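Local coordinates for lectin-like protein (Entamoeba histolytica HM-1:IMSS-A, PDB 5ZBT) that is of unknown function but, as the ERGIC-53-like legume lectin-like domain of a longer, probably membrane-anchored protein, may bind D-mannose, at residues M135-K140 and E152-C157; G47-F52 and K65-N70; K74-S79 and I203-L208; E81-L86 and V170-Y175; N87-E92 and S221-S226. All blocks are in the same frame, centred on the assembly; numbering follows the deposited sequence.

Contact 1 of 5, residues M135-K140 and E152-C157; sequences MISVLK and EMYYQC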
# COMPACT_ATOMS: atom_id res chain seq x y z
N MET A 135 -9.78 -4.47 7.80
CA MET A 135 -10.56 -3.64 6.89
C MET A 135 -9.64 -3.09 5.82
O MET A 135 -8.48 -2.78 6.08
CB MET A 135 -11.23 -2.48 7.64
CG MET A 135 -12.37 -2.92 8.53
SD MET A 135 -13.84 -1.88 8.50
CE MET A 135 -14.45 -2.10 6.83
N ILE A 136 -10.15 -2.99 4.61
CA ILE A 136 -9.48 -2.30 3.52
C ILE A 136 -10.30 -1.05 3.24
O ILE A 136 -11.53 -1.12 3.19
CB ILE A 136 -9.34 -3.21 2.29
CG1 ILE A 136 -8.35 -4.34 2.61
CG2 ILE A 136 -8.84 -2.42 1.10
CD1 ILE A 136 -8.23 -5.40 1.52
N SER A 137 -9.62 0.09 3.13
CA SER A 137 -10.25 1.38 2.90
C SER A 137 -9.54 2.10 1.77
O SER A 137 -8.36 1.87 1.51
CB SER A 137 -10.20 2.27 4.13
OG SER A 137 -10.32 1.50 5.31
N VAL A 138 -10.28 2.96 1.08
CA VAL A 138 -9.72 3.88 0.11
C VAL A 138 -10.15 5.27 0.51
O VAL A 138 -11.33 5.50 0.80
CB VAL A 138 -10.15 3.56 -1.33
CG1 VAL A 138 -9.61 4.60 -2.27
CG2 VAL A 138 -9.65 2.16 -1.75
N LEU A 139 -9.19 6.19 0.54
CA LEU A 139 -9.40 7.55 1.01
C LEU A 139 -8.80 8.48 -0.03
O LEU A 139 -7.58 8.60 -0.11
CB LEU A 139 -8.74 7.76 2.36
CG LEU A 139 -9.31 8.87 3.23
CD1 LEU A 139 -10.79 8.73 3.24
CD2 LEU A 139 -8.80 8.72 4.64
N LYS A 140 -9.65 9.13 -0.83
CA LYS A 140 -9.18 10.14 -1.78
C LYS A 140 -9.22 11.50 -1.11
O LYS A 140 -10.23 11.88 -0.51
CB LYS A 140 -10.02 10.16 -3.05
CG LYS A 140 -9.53 11.14 -4.09
CD LYS A 140 -10.12 10.83 -5.46
CE LYS A 140 -9.37 11.56 -6.57
NZ LYS A 140 -9.68 13.04 -6.59
N GLU A 152 -12.61 13.56 0.10
CA GLU A 152 -13.29 13.66 -1.18
C GLU A 152 -14.02 12.36 -1.53
O GLU A 152 -15.09 12.39 -2.15
CB GLU A 152 -12.30 14.03 -2.27
CG GLU A 152 -12.89 14.01 -3.66
CD GLU A 152 -11.93 14.51 -4.73
OE1 GLU A 152 -10.81 14.97 -4.40
OE2 GLU A 152 -12.31 14.44 -5.92
N MET A 153 -13.47 11.21 -1.13
CA MET A 153 -14.06 9.90 -1.34
C MET A 153 -13.58 8.97 -0.23
O MET A 153 -12.40 9.03 0.15
CB MET A 153 -13.69 9.28 -2.68
CG MET A 153 -13.98 10.10 -3.91
SD MET A 153 -13.72 9.09 -5.38
CE MET A 153 -13.60 10.36 -6.65
N TYR A 154 -14.47 8.12 0.27
CA TYR A 154 -14.11 7.13 1.28
C TYR A 154 -14.91 5.86 1.04
O TYR A 154 -16.14 5.90 0.99
CB TYR A 154 -14.36 7.64 2.70
CG TYR A 154 -14.10 6.56 3.73
CD1 TYR A 154 -12.81 6.23 4.13
CD2 TYR A 154 -15.14 5.82 4.26
CE1 TYR A 154 -12.56 5.21 5.05
CE2 TYR A 154 -14.91 4.80 5.18
CZ TYR A 154 -13.62 4.51 5.57
OH TYR A 154 -13.41 3.49 6.48
N TYR A 155 -14.22 4.73 0.92
CA TYR A 155 -14.81 3.43 0.65
C TYR A 155 -14.15 2.41 1.57
O TYR A 155 -12.99 2.57 1.96
CB TYR A 155 -14.61 2.99 -0.80
CG TYR A 155 -15.40 3.76 -1.85
CD1 TYR A 155 -15.03 5.05 -2.22
CD2 TYR A 155 -16.49 3.19 -2.50
CE1 TYR A 155 -15.74 5.76 -3.19
CE2 TYR A 155 -17.20 3.88 -3.47
CZ TYR A 155 -16.82 5.16 -3.80
OH TYR A 155 -17.51 5.86 -4.75
N GLN A 156 -14.87 1.34 1.89
CA GLN A 156 -14.27 0.33 2.74
C GLN A 156 -14.86 -1.04 2.47
O GLN A 156 -15.91 -1.19 1.84
CB GLN A 156 -14.40 0.69 4.23
CG GLN A 156 -15.81 0.66 4.77
CD GLN A 156 -15.90 1.16 6.22
OE1 GLN A 156 -15.07 1.95 6.68
NE2 GLN A 156 -16.91 0.69 6.93
N CYS A 157 -14.13 -2.05 2.92
CA CYS A 157 -14.56 -3.42 2.83
C CYS A 157 -13.81 -4.17 3.93
O CYS A 157 -12.94 -3.63 4.61
CB CYS A 157 -14.27 -4.02 1.45
SG CYS A 157 -12.65 -4.86 1.36
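Strands 135-140 and 153-157 run antiparallel, from Ile136 opposite Cys157 to Lys140 opposite Met153, with directions 170° apart. Ile136 and Cys157 trade two backbone hydrogen bonds, Cys157 N reaching Ile136 O at 2.8 Å, and Val138 and Tyr155 do likewise. At the other end Glu152 and Met153 both face Lys140, whose O takes a weak bond from each of their nitrogens. Lys140 runs alongside Met153, CD 3.7 Å from Met153 CE, until a bend at the last torsion (chi4 -74°) brings NZ to Glu152 OE2 in a salt bridge of 3.1 Å whose hydrogen bond is weak. On the same face as Lys140, Cys157 SG lies 3.8 Å from Ile136 CB and is bonded to Cys195 of strand 191-198. On the other face Leu139 CD1 meets the edge of the Tyr154 ring, 3.3 Å from its CD1. Met135 CE crosses Gln156 at its CD, 3.6 Å away. This is a hairpin closed by a classic beta bulge, at the margin of one sheet of the lectin sandwich and tied to the other sheet by a disulfide.

Contact 2 of 5, residues G47-F52 and K65-N70; sequences GPIIVF and KSSIMN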
# COMPACT_ATOMS: atom_id res chain seq x y z
N GLY A 47 12.61 5.77 7.82
CA GLY A 47 12.18 4.92 8.91
C GLY A 47 12.93 3.61 8.86
O GLY A 47 13.80 3.40 8.02
N PRO A 48 12.59 2.68 9.75
CA PRO A 48 13.30 1.39 9.81
C PRO A 48 12.97 0.43 8.69
O PRO A 48 12.68 -0.75 8.95
CB PRO A 48 12.86 0.81 11.16
CG PRO A 48 11.50 1.42 11.36
CD PRO A 48 11.61 2.83 10.85
N ILE A 49 13.03 0.89 7.45
CA ILE A 49 12.94 0.01 6.29
C ILE A 49 14.27 -0.72 6.13
O ILE A 49 15.34 -0.13 6.31
CB ILE A 49 12.59 0.82 5.04
CG1 ILE A 49 11.15 1.31 5.10
CG2 ILE A 49 12.85 0.00 3.78
CD1 ILE A 49 11.04 2.79 4.85
N ILE A 50 14.21 -2.01 5.79
CA ILE A 50 15.39 -2.82 5.55
C ILE A 50 15.10 -3.79 4.42
O ILE A 50 14.15 -4.56 4.49
CB ILE A 50 15.83 -3.64 6.79
CG1 ILE A 50 16.20 -2.74 7.98
CG2 ILE A 50 16.98 -4.54 6.41
CD1 ILE A 50 16.43 -3.54 9.28
N VAL A 51 15.95 -3.79 3.40
CA VAL A 51 15.85 -4.78 2.32
C VAL A 51 16.56 -6.05 2.78
O VAL A 51 17.78 -6.06 2.98
CB VAL A 51 16.45 -4.26 1.01
CG1 VAL A 51 16.28 -5.30 -0.09
CG2 VAL A 51 15.82 -2.92 0.64
N PHE A 52 15.80 -7.12 2.96
CA PHE A 52 16.31 -8.45 3.25
C PHE A 52 16.34 -9.26 1.96
O PHE A 52 15.87 -8.80 0.91
CB PHE A 52 15.46 -9.14 4.33
CG PHE A 52 15.73 -8.66 5.73
CD1 PHE A 52 16.79 -9.20 6.47
CD2 PHE A 52 14.94 -7.69 6.31
CE1 PHE A 52 17.04 -8.76 7.76
CE2 PHE A 52 15.19 -7.25 7.61
CZ PHE A 52 16.24 -7.78 8.34
N LYS A 65 6.08 2.13 15.88
CA LYS A 65 7.03 2.34 14.80
C LYS A 65 6.32 2.42 13.45
O LYS A 65 5.30 1.77 13.21
CB LYS A 65 8.08 1.24 14.81
CG LYS A 65 8.87 1.20 16.12
CD LYS A 65 10.08 0.32 16.00
CE LYS A 65 11.18 0.76 16.93
NZ LYS A 65 12.07 -0.42 17.21
N SER A 66 6.88 3.23 12.56
CA SER A 66 6.27 3.46 11.27
C SER A 66 7.37 3.81 10.27
O SER A 66 8.48 4.17 10.65
CB SER A 66 5.22 4.57 11.35
OG SER A 66 5.83 5.83 11.58
N SER A 67 7.04 3.70 8.99
CA SER A 67 7.98 3.90 7.90
C SER A 67 7.23 4.37 6.66
O SER A 67 6.05 4.08 6.49
CB SER A 67 8.73 2.61 7.54
OG SER A 67 9.47 2.13 8.65
N ILE A 68 7.93 5.09 5.79
CA ILE A 68 7.42 5.44 4.47
C ILE A 68 8.48 5.10 3.43
O ILE A 68 9.66 5.41 3.60
CB ILE A 68 6.99 6.92 4.38
CG1 ILE A 68 8.15 7.87 4.66
CG2 ILE A 68 5.85 7.21 5.34
CD1 ILE A 68 7.71 9.32 4.79
N MET A 69 8.06 4.42 2.38
CA MET A 69 8.90 4.08 1.24
C MET A 69 8.33 4.88 0.07
O MET A 69 7.19 4.64 -0.33
CB MET A 69 8.85 2.58 1.00
CG MET A 69 10.02 1.96 0.29
SD MET A 69 9.69 0.20 0.25
CE MET A 69 10.63 -0.26 -1.17
N ASN A 70 9.11 5.83 -0.45
CA ASN A 70 8.65 6.80 -1.45
C ASN A 70 9.26 6.50 -2.81
O ASN A 70 10.49 6.50 -2.95
CB ASN A 70 9.05 8.22 -1.04
CG ASN A 70 8.10 8.82 -0.07
OD1 ASN A 70 6.94 8.41 0.01
ND2 ASN A 70 8.58 9.81 0.69
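Ile49 makes the snug part of this contact: its CD1 reaches across to strand 66-70, 3.2 Å from Ile68 O and 3.6 Å from Ser67 CB. With CG1 anti to the carbonyl carbon (chi1 -71°), the longer branch is the one sent forward. Next to it the Pro48 ring presents CD to Ser67 OG at 3.1 Å and to Ser66 O at 3.4 Å. The serine oxygen bonds not to this proline but to Ile58 O, so it is held by strand 56-59. Pro48 is the centre of an inverse gamma turn, with Ile49 N bonded to Gly47 O at 2.7 Å; the turn carries the chain from strand 43-46 in one sheet of the lectin sandwich to strand 50-51 in the other. No hydrogen bond crosses between the two segments, and beyond Ile49 they part. Met69 touches only lightly, its CB 4.4 Å from Ile49 CD1. The solvent side is at Gly47 and Lys65, where the approach is loose.

Contact 3 of 5, residues K74-S79 and I203-L208; sequences KVDLPS and IPPFYL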
# COMPACT_ATOMS: atom_id res chain seq x y z
N LYS A 74 7.93 10.07 -10.48
CA LYS A 74 6.51 10.21 -10.77
C LYS A 74 6.16 9.55 -12.10
O LYS A 74 6.85 9.76 -13.11
CB LYS A 74 6.14 11.70 -10.79
CG LYS A 74 4.71 11.98 -11.18
CD LYS A 74 4.40 13.47 -11.07
CE LYS A 74 3.37 13.72 -9.97
NZ LYS A 74 3.39 15.13 -9.48
N VAL A 75 5.09 8.75 -12.10
CA VAL A 75 4.72 7.95 -13.27
C VAL A 75 3.43 8.47 -13.90
O VAL A 75 2.54 8.99 -13.22
CB VAL A 75 4.57 6.45 -12.92
CG1 VAL A 75 5.91 5.86 -12.55
CG2 VAL A 75 3.55 6.23 -11.80
N ASP A 76 3.34 8.32 -15.22
CA ASP A 76 2.15 8.66 -16.00
C ASP A 76 1.70 7.36 -16.67
O ASP A 76 2.17 7.03 -17.76
CB ASP A 76 2.46 9.74 -17.03
CG ASP A 76 1.21 10.33 -17.66
OD1 ASP A 76 0.11 9.78 -17.45
OD2 ASP A 76 1.33 11.38 -18.34
N LEU A 77 0.77 6.63 -16.02
CA LEU A 77 0.63 5.27 -16.50
C LEU A 77 -0.61 5.11 -17.37
O LEU A 77 -1.60 5.82 -17.19
CB LEU A 77 0.53 4.29 -15.33
CG LEU A 77 1.77 4.16 -14.45
CD1 LEU A 77 1.52 3.13 -13.39
CD2 LEU A 77 2.98 3.78 -15.30
N PRO A 78 -0.58 4.16 -18.31
CA PRO A 78 -1.84 3.70 -18.92
C PRO A 78 -2.57 2.81 -17.94
O PRO A 78 -2.14 2.69 -16.78
CB PRO A 78 -1.36 2.91 -20.14
CG PRO A 78 -0.06 2.32 -19.66
CD PRO A 78 0.57 3.36 -18.76
N SER A 79 -3.65 2.17 -18.37
CA SER A 79 -4.36 1.25 -17.49
C SER A 79 -3.36 0.27 -16.91
O SER A 79 -2.51 -0.27 -17.61
CB SER A 79 -5.46 0.51 -18.25
OG SER A 79 -6.42 1.46 -18.68
N ILE A 203 -6.98 9.57 -11.66
CA ILE A 203 -5.64 9.39 -11.11
C ILE A 203 -4.65 10.14 -11.99
O ILE A 203 -4.24 9.63 -13.04
CB ILE A 203 -5.25 7.91 -10.99
CG1 ILE A 203 -6.30 7.15 -10.16
CG2 ILE A 203 -3.88 7.77 -10.36
CD1 ILE A 203 -6.01 5.69 -10.00
N PRO A 204 -4.24 11.34 -11.60
CA PRO A 204 -3.20 12.06 -12.34
C PRO A 204 -1.85 11.37 -12.16
O PRO A 204 -1.74 10.43 -11.36
CB PRO A 204 -3.20 13.46 -11.70
CG PRO A 204 -4.43 13.51 -10.83
CD PRO A 204 -4.70 12.09 -10.43
N PRO A 205 -0.81 11.80 -12.88
CA PRO A 205 0.54 11.26 -12.60
C PRO A 205 0.85 11.24 -11.11
O PRO A 205 0.46 12.14 -10.36
CB PRO A 205 1.46 12.22 -13.36
CG PRO A 205 0.61 12.74 -14.50
CD PRO A 205 -0.82 12.75 -14.01
N PHE A 206 1.53 10.19 -10.65
CA PHE A 206 1.68 10.00 -9.21
C PHE A 206 3.03 9.39 -8.85
O PHE A 206 3.70 8.73 -9.65
CB PHE A 206 0.55 9.11 -8.65
CG PHE A 206 0.53 7.70 -9.21
CD1 PHE A 206 -0.26 7.38 -10.31
CD2 PHE A 206 1.30 6.70 -8.64
CE1 PHE A 206 -0.29 6.09 -10.83
CE2 PHE A 206 1.27 5.40 -9.16
CZ PHE A 206 0.48 5.10 -10.25
N TYR A 207 3.41 9.61 -7.60
CA TYR A 207 4.44 8.81 -6.94
C TYR A 207 3.78 7.66 -6.19
O TYR A 207 2.78 7.85 -5.50
CB TYR A 207 5.24 9.65 -5.95
CG TYR A 207 5.99 10.84 -6.51
CD1 TYR A 207 7.31 10.72 -6.94
CD2 TYR A 207 5.40 12.10 -6.54
CE1 TYR A 207 8.02 11.81 -7.41
CE2 TYR A 207 6.10 13.19 -7.01
CZ TYR A 207 7.41 13.04 -7.44
OH TYR A 207 8.11 14.13 -7.90
N LEU A 208 4.38 6.48 -6.28
CA LEU A 208 3.88 5.32 -5.57
C LEU A 208 4.58 5.23 -4.22
O LEU A 208 5.82 5.18 -4.15
CB LEU A 208 4.12 4.04 -6.38
CG LEU A 208 3.55 2.79 -5.70
CD1 LEU A 208 2.02 2.90 -5.59
CD2 LEU A 208 3.94 1.55 -6.44
O HOH W 1 0.38 14.85 -10.70
O HOH W 2 -1.94 9.73 -15.42
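Val75 N donates to Phe206 O at 2.8 Å, and Phe206 N returns a bond to Val75 O at 3.0 Å. Two waters add bridges at the exposed margin. One donates to Pro205 O at 2.7 Å and weakly accepts from Lys74 NZ, which also bonds to Glu104 O; the other donates to Asp76 OD1 at 2.9 Å and, weakly, to Ile203 O. Val75 and Phe206 form a single antiparallel bridge. It fastens the loop that passes from strand 66-71 in one sheet of the lectin sandwich to strand 80-90 in the other against the lead-in to strand 207-213. Flanking it are two CH-pi contacts. Lys74 CB sits over the middle of the Tyr207 ring, 3.9 Å from its centroid. Val75 CG2 covers one face of Phe206, 3.7 Å from that centroid; with CG between the backbone N and the carbonyl carbon (chi1 62°), the Phe206 ring turns back towards Val75. Leu77 CD1 comes obliquely to Phe206 CZ at 3.8 Å, and Leu28 packs on Val75 and Leu77.

Contact 4 of 5, residues E81-L86 and V170-Y175; sequences ELQLKL and VLRIKY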
# COMPACT_ATOMS: atom_id res chain seq x y z
N GLU A 81 -2.17 -2.47 -13.39
CA GLU A 81 -2.48 -3.30 -12.24
C GLU A 81 -1.23 -3.37 -11.38
O GLU A 81 -0.14 -3.66 -11.89
CB GLU A 81 -2.96 -4.69 -12.66
CG GLU A 81 -2.89 -5.69 -11.53
CD GLU A 81 -3.64 -6.99 -11.81
OE1 GLU A 81 -4.68 -6.97 -12.50
OE2 GLU A 81 -3.19 -8.03 -11.29
N LEU A 82 -1.37 -3.05 -10.09
CA LEU A 82 -0.30 -3.24 -9.12
C LEU A 82 -0.66 -4.41 -8.22
O LEU A 82 -1.82 -4.55 -7.78
CB LEU A 82 -0.07 -1.97 -8.30
CG LEU A 82 0.05 -0.66 -9.08
CD1 LEU A 82 -0.12 0.55 -8.18
CD2 LEU A 82 1.39 -0.60 -9.80
N GLN A 83 0.34 -5.26 -7.95
CA GLN A 83 0.21 -6.42 -7.07
C GLN A 83 1.26 -6.32 -5.97
O GLN A 83 2.46 -6.38 -6.24
CB GLN A 83 0.40 -7.72 -7.84
CG GLN A 83 -0.72 -8.04 -8.82
CD GLN A 83 -0.35 -9.18 -9.74
OE1 GLN A 83 0.53 -9.96 -9.42
NE2 GLN A 83 -1.01 -9.27 -10.88
N LEU A 84 0.80 -6.16 -4.74
CA LEU A 84 1.69 -6.02 -3.59
C LEU A 84 1.54 -7.26 -2.73
O LEU A 84 0.50 -7.45 -2.10
CB LEU A 84 1.36 -4.75 -2.80
CG LEU A 84 2.34 -4.46 -1.67
CD1 LEU A 84 3.67 -3.98 -2.25
CD2 LEU A 84 1.78 -3.43 -0.76
N LYS A 85 2.56 -8.10 -2.71
CA LYS A 85 2.50 -9.34 -1.95
C LYS A 85 3.00 -9.10 -0.52
O LYS A 85 4.10 -8.58 -0.32
CB LYS A 85 3.31 -10.42 -2.65
CG LYS A 85 3.12 -11.81 -2.06
CD LYS A 85 3.73 -12.87 -2.94
CE LYS A 85 3.74 -14.19 -2.21
NZ LYS A 85 3.97 -15.33 -3.14
N LEU A 86 2.18 -9.49 0.45
CA LEU A 86 2.36 -9.18 1.86
C LEU A 86 3.06 -10.30 2.61
O LEU A 86 2.85 -11.49 2.33
CB LEU A 86 1.00 -8.94 2.52
CG LEU A 86 0.32 -7.57 2.50
CD1 LEU A 86 0.57 -6.86 1.21
CD2 LEU A 86 -1.16 -7.79 2.69
N VAL A 170 -2.00 -10.96 -1.48
CA VAL A 170 -1.63 -10.04 -2.55
C VAL A 170 -2.72 -8.99 -2.65
O VAL A 170 -3.88 -9.31 -2.95
CB VAL A 170 -1.45 -10.78 -3.88
CG1 VAL A 170 -1.04 -9.81 -4.98
CG2 VAL A 170 -0.43 -11.90 -3.71
N LEU A 171 -2.37 -7.74 -2.36
CA LEU A 171 -3.27 -6.62 -2.57
C LEU A 171 -3.24 -6.23 -4.04
O LEU A 171 -2.17 -6.00 -4.61
CB LEU A 171 -2.85 -5.44 -1.68
CG LEU A 171 -3.51 -4.09 -1.97
CD1 LEU A 171 -4.99 -4.11 -1.58
CD2 LEU A 171 -2.77 -2.94 -1.25
N ARG A 172 -4.42 -6.17 -4.67
CA ARG A 172 -4.50 -5.92 -6.11
C ARG A 172 -5.17 -4.57 -6.35
O ARG A 172 -6.32 -4.35 -5.95
CB ARG A 172 -5.26 -7.04 -6.82
CG ARG A 172 -5.23 -6.94 -8.36
CD ARG A 172 -6.09 -8.01 -9.07
NE ARG A 172 -6.08 -9.30 -8.38
CZ ARG A 172 -5.07 -10.15 -8.39
NH1 ARG A 172 -3.97 -9.88 -9.09
NH2 ARG A 172 -5.15 -11.27 -7.69
N ILE A 173 -4.46 -3.67 -7.03
CA ILE A 173 -4.92 -2.32 -7.33
C ILE A 173 -5.00 -2.18 -8.85
O ILE A 173 -3.96 -2.19 -9.53
CB ILE A 173 -4.00 -1.25 -6.72
CG1 ILE A 173 -4.02 -1.34 -5.19
CG2 ILE A 173 -4.37 0.15 -7.20
CD1 ILE A 173 -2.75 -0.83 -4.56
N LYS A 174 -6.21 -2.06 -9.39
CA LYS A 174 -6.43 -2.00 -10.83
C LYS A 174 -7.10 -0.67 -11.18
O LYS A 174 -8.10 -0.30 -10.57
CB LYS A 174 -7.34 -3.14 -11.30
CG LYS A 174 -6.74 -4.53 -11.26
CD LYS A 174 -7.59 -5.49 -12.13
CE LYS A 174 -8.97 -5.78 -11.51
NZ LYS A 174 -9.85 -6.68 -12.34
N TYR A 175 -6.59 0.01 -12.20
CA TYR A 175 -7.20 1.24 -12.68
C TYR A 175 -7.34 1.20 -14.19
O TYR A 175 -6.37 0.97 -14.91
CB TYR A 175 -6.38 2.45 -12.25
CG TYR A 175 -6.99 3.79 -12.64
CD1 TYR A 175 -8.22 4.19 -12.12
CD2 TYR A 175 -6.32 4.66 -13.51
CE1 TYR A 175 -8.78 5.42 -12.46
CE2 TYR A 175 -6.87 5.90 -13.85
CZ TYR A 175 -8.09 6.27 -13.32
OH TYR A 175 -8.64 7.49 -13.65
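Glu81 reaches over strand 170-175 towards Arg172 and Lys174. Its CB lies 4.0 Å from Lys174 CG, and its own CG is about as far from Arg172 CG as from Lys174 CG. CD comes within 3.8 Å of Arg172 CG. From there the oxygens divide: OE1 lies against the aliphatic part of Lys174, 3.3 Å from its CD, while OE2 accepts a hydrogen bond from Arg172 NH1 at 3.0 Å, part of a salt bridge. The arginine approaches from above the carboxylate plane, the two flat groups turned 60° against each other. Gln83 NE2 also bonds to OE2, from the opposite face, though its modelled length is doubtfully short. A bend at chi3 (-36°) turns the Arg172 guanidinium so that NH1 meets Glu81 OE2, and its NH2 is held by Asn192 on strand 191-198. The backbones beneath are regular antiparallel neighbours inside one sheet of the legume lectin beta sandwich, with Leu82 and Ile173, then Leu84 and Leu171, as hydrogen-bonded pairs; Ile173 N meets Leu82 O at 2.9 Å. Val170 CG1 touches Gln83 CB at 3.8 Å on the charged face. The opposite face is greasy: Leu84, Leu171 and Ile173 pack on Val100 of the facing sheet.

Contact 5 of 5, residues N87-E92 and S221-S226; sequences NIICKE and SYRVQS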
# COMPACT_ATOMS: atom_id res chain seq x y z
N ASN A 87 3.88 -9.92 3.59
CA ASN A 87 4.50 -10.85 4.54
C ASN A 87 4.45 -10.17 5.92
O ASN A 87 5.37 -9.45 6.30
CB ASN A 87 5.93 -11.18 4.12
CG ASN A 87 6.57 -12.28 4.97
OD1 ASN A 87 5.97 -12.80 5.90
ND2 ASN A 87 7.81 -12.62 4.64
N ILE A 88 3.34 -10.37 6.64
CA ILE A 88 3.08 -9.67 7.90
C ILE A 88 3.18 -10.66 9.05
O ILE A 88 2.55 -11.72 9.03
CB ILE A 88 1.70 -8.98 7.87
CG1 ILE A 88 1.62 -7.94 6.75
CG2 ILE A 88 1.41 -8.27 9.19
CD1 ILE A 88 0.20 -7.47 6.48
N ILE A 89 3.96 -10.32 10.07
CA ILE A 89 4.20 -11.19 11.22
C ILE A 89 3.56 -10.58 12.46
O ILE A 89 3.81 -9.41 12.78
CB ILE A 89 5.70 -11.43 11.46
CG1 ILE A 89 6.36 -12.04 10.23
CG2 ILE A 89 5.91 -12.34 12.65
CD1 ILE A 89 5.60 -13.22 9.68
N CYS A 90 2.74 -11.37 13.15
CA CYS A 90 2.11 -10.97 14.41
C CYS A 90 2.08 -12.15 15.36
O CYS A 90 1.42 -13.15 15.07
CB CYS A 90 0.69 -10.46 14.18
SG CYS A 90 0.49 -9.45 12.69
N LYS A 91 2.80 -12.04 16.49
CA LYS A 91 2.75 -13.08 17.52
C LYS A 91 1.32 -13.37 17.93
O LYS A 91 0.90 -14.53 17.99
CB LYS A 91 3.57 -12.67 18.74
N GLU A 92 0.54 -12.31 18.20
CA GLU A 92 -0.84 -12.47 18.66
C GLU A 92 -1.73 -11.76 17.64
O GLU A 92 -1.71 -12.12 16.47
CB GLU A 92 -0.99 -11.98 20.09
N SER A 221 4.94 -6.97 12.78
CA SER A 221 5.97 -6.53 11.84
C SER A 221 5.41 -6.56 10.42
O SER A 221 4.91 -7.61 9.96
CB SER A 221 7.22 -7.41 11.94
OG SER A 221 8.21 -6.98 11.02
N TYR A 222 5.50 -5.43 9.71
CA TYR A 222 4.98 -5.29 8.36
C TYR A 222 6.12 -5.43 7.36
O TYR A 222 7.17 -4.80 7.51
CB TYR A 222 4.27 -3.95 8.17
CG TYR A 222 2.89 -3.94 8.81
CD1 TYR A 222 1.81 -4.56 8.19
CD2 TYR A 222 2.69 -3.34 10.05
CE1 TYR A 222 0.55 -4.58 8.80
CE2 TYR A 222 1.43 -3.34 10.66
CZ TYR A 222 0.38 -3.96 10.03
OH TYR A 222 -0.83 -3.96 10.64
N ARG A 223 5.93 -6.31 6.38
CA ARG A 223 6.97 -6.57 5.40
C ARG A 223 6.31 -6.91 4.08
O ARG A 223 5.14 -7.33 4.04
CB ARG A 223 7.93 -7.68 5.89
CG ARG A 223 8.10 -7.62 7.42
CD ARG A 223 8.71 -8.77 8.08
NE ARG A 223 8.10 -10.03 7.68
CZ ARG A 223 8.75 -11.17 7.81
NH1 ARG A 223 9.97 -11.15 8.32
NH2 ARG A 223 8.20 -12.31 7.42
N VAL A 224 7.05 -6.70 3.00
CA VAL A 224 6.51 -6.81 1.65
C VAL A 224 7.40 -7.76 0.85
O VAL A 224 8.62 -7.57 0.79
CB VAL A 224 6.42 -5.42 0.98
CG1 VAL A 224 6.26 -5.54 -0.51
CG2 VAL A 224 5.26 -4.66 1.58
N GLN A 225 6.80 -8.79 0.26
CA GLN A 225 7.56 -9.77 -0.51
C GLN A 225 7.92 -9.25 -1.89
O GLN A 225 9.03 -9.51 -2.37
CB GLN A 225 6.77 -11.06 -0.65
CG GLN A 225 6.74 -11.88 0.59
CD GLN A 225 7.23 -13.28 0.33
OE1 GLN A 225 6.49 -14.12 -0.20
NE2 GLN A 225 8.49 -13.54 0.71
N SER A 226 7.00 -8.57 -2.56
CA SER A 226 7.22 -8.14 -3.94
C SER A 226 6.16 -7.13 -4.33
O SER A 226 5.08 -7.06 -3.73
CB SER A 226 7.19 -9.31 -4.91
OG SER A 226 5.93 -9.95 -4.85
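Ser221 N donates to Ile89 O at 2.7 Å, and Ile89 N answers to Ser221 O at 2.9 Å, making an antiparallel hydrogen-bonded pair. Two residues along, Asn87 N bonds to Arg223 O at 2.9 Å. Arg223 then turns back on Asn87 side-on. Its NE donates to Asn87 O at 3.1 Å, with the oxygen lying in the guanidinium plane, and its NH2 reaches Asn87 OD1 at 2.7 Å. That second bond is the less secure, because the donor stands out of the amide plane and Asn87 ND2, another donor, is almost as near. A bend at chi3 (-49°) brings the guanidinium round to this position. Ile89 CG1 lies over one face of the group, 3.4 Å from Arg223 NH2, and Tyr55 adds a cation-pi contact. On the buried side Ile88 packs obliquely on the Tyr222 ring, CG1 to CD1 at 3.7 Å; the tyrosine hydroxyl is bonded to Gly95 O. Asn87 CB leans on Gln225 CG, and further along the same segment lies the Cys90-Cys94 disulfide. The partners named here are neutral, so the arginine's positive charge is probably stabilised by dipoles and a ring face, with no salt bridge within this contact. Rotation of the guanidinium should be restrained mainly by the NE bond to Asn87 O and by Ile89 over its face, with the NH2 bond perhaps helping.

How the contacts relate
Contact 4 lies nearest the centre of the chain, about 8 Å away, and pairs regular strands; none of its touching residues is exposed. The others sit 13 to 15 Å out, with three exposed residues each in contacts 1 and 3 and one each in contacts 2 and 5. Contacts 4 and 5 share strand 80-90 and touch directly, Lys85 with Gln225 and Ser226, and Leu84 against Val224. Contact 1 is a hairpin of the opposite sheet, while contacts 2 and 3 join segments belonging to, or leading into, both sheets. Contact 3 meets contact 4 through Leu208 and Leu82. Backbone pairing is continuous in contacts 1 and 4, isolated in 3 and 5, and absent from contact 2.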